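Side-chain contact in protein pid-3 (Caenorhabditis elegans, PDB 7OCX), which probably takes part in piRNA biogenesis as a component of the PETISCO complex, its RNA recognition motif domain pairing with that of TOFU-6: residues G8-Q11 with E12-L15. Numbering follows the deposited sequence.
Sequences GADQ and ENML
Met14 folds its thioether back over the turn that precedes it. CG stands beside the backbone N (chi1 -78°), and bends at chi2 and chi3 carry the chain back toward the turn. SD then lies 3.7 Å from Asp10 O. CE reaches Gln11 CA at 3.9 Å. The methyl of Ala9 meets the sulfur from the loop, with CB 4.1 Å from Met14 SD. Asp10 and Asn13 run side by side and point the same way. Their carboxylate and amide planes are nearly perpendicular, 83° apart. Asn13 ND2 packs on Asp10 CB at 3.9 Å, and Asn13 CB lies 3.5 Å from Asp10 O. The turn itself is a short 3-10 segment. Asn13 N donates to Asp10 O at 2.9 Å, and Met14 N donates to Gln11 O at 3.0 Å. A water also donates to Gln11 O and Met14 O, bridging turn and strand. Cutting Met14 back to alanine would probably uncover the Ala9 methyl and open a gap over Asp10 O and Gln11 CA. Leu82 touches both Gln11 and Met14, and Met14 also packs on Ala52 of strand 48-53. The turn leads the N-terminal loop into strand 14-18, which lies between strands 48-53 and 75-81 in the RRM sheet.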
loop_
_atom_site.group_PDB
_atom_site.type_symbol
_atom_site.label_atom_id
_atom_site.label_comp_id
_atom_site.label_asym_id
_atom_site.label_seq_id
_atom_site.Cartn_x
_atom_site.Cartn_y
_atom_site.Cartn_z
ATOM N N GLY B 8 4.774 11.637 -22.473
ATOM C CA GLY B 8 5.142 13.008 -22.201
ATOM C C GLY B 8 5.436 13.332 -20.758
ATOM O O GLY B 8 5.499 14.518 -20.410
ATOM N N ALA B 9 5.621 12.326 -19.908
ATOM C CA ALA B 9 5.794 12.585 -18.488
ATOM C C ALA B 9 7.080 13.370 -18.251
ATOM O O ALA B 9 8.055 13.255 -18.995
ATOM C CB ALA B 9 5.798 11.273 -17.709
ATOM N N ASP B 10 7.056 14.205 -17.225
ATOM C CA ASP B 10 8.204 15.026 -16.881
ATOM C C ASP B 10 9.122 14.264 -15.946
ATOM O O ASP B 10 8.674 13.655 -14.974
ATOM C CB ASP B 10 7.749 16.320 -16.222
ATOM C CG ASP B 10 6.921 17.163 -17.142
ATOM O OD1 ASP B 10 7.477 17.681 -18.137
ATOM O OD2 ASP B 10 5.697 17.257 -16.919
ATOM N N GLN B 11 10.418 14.331 -16.223
ATOM C CA GLN B 11 11.360 13.544 -15.442
ATOM C C GLN B 11 11.323 13.913 -13.959
ATOM O O GLN B 11 11.592 13.053 -13.103
ATOM C CB GLN B 11 12.745 13.740 -16.033
ATOM C CG GLN B 11 13.773 12.842 -15.455
ATOM C CD GLN B 11 15.004 12.864 -16.280
ATOM O OE1 GLN B 11 15.207 12.000 -17.140
ATOM N NE2 GLN B 11 15.839 13.876 -16.058
ATOM N N GLU B 12 10.951 15.162 -13.623
ATOM C CA GLU B 12 10.907 15.534 -12.205
ATOM C C GLU B 12 9.821 14.772 -11.446
ATOM O O GLU B 12 9.837 14.767 -10.206
ATOM C CB GLU B 12 10.702 17.045 -12.035
ATOM C CG GLU B 12 9.309 17.574 -12.391
ATOM C CD GLU B 12 9.201 19.092 -12.131
ATOM O OE1 GLU B 12 10.233 19.787 -12.226
ATOM O OE2 GLU B 12 8.095 19.594 -11.839
ATOM N N ASN B 13 8.886 14.132 -12.144
ATOM C CA ASN B 13 7.854 13.344 -11.493
ATOM C C ASN B 13 8.226 11.882 -11.339
ATOM O O ASN B 13 7.392 11.098 -10.896
ATOM C CB ASN B 13 6.524 13.422 -12.245
ATOM C CG ASN B 13 6.000 14.814 -12.382
ATOM O OD1 ASN B 13 6.210 15.647 -11.507
ATOM N ND2 ASN B 13 5.292 15.083 -13.478
ATOM N N MET B 14 9.435 11.480 -11.694
ATOM C CA MET B 14 9.735 10.060 -11.796
ATOM C C MET B 14 10.767 9.615 -10.792
ATOM O O MET B 14 11.665 10.368 -10.392
ATOM C CB MET B 14 10.181 9.728 -13.230
ATOM C CG MET B 14 8.958 9.660 -14.125
ATOM S SD MET B 14 9.248 10.141 -15.823
ATOM C CE MET B 14 10.960 9.711 -16.053
ATOM N N LEU B 15 10.607 8.375 -10.365
ATOM C CA LEU B 15 11.588 7.756 -9.501
ATOM C C LEU B 15 11.863 6.346 -9.991
ATOM O O LEU B 15 11.099 5.771 -10.774
ATOM C CB LEU B 15 11.124 7.764 -8.049
ATOM C CG LEU B 15 9.856 7.004 -7.641
ATOM C CD1 LEU B 15 10.101 5.529 -7.644
ATOM C CD2 LEU B 15 9.516 7.507 -6.261
HETATM O O HOH W 1 12.974 12.824 -10.361
#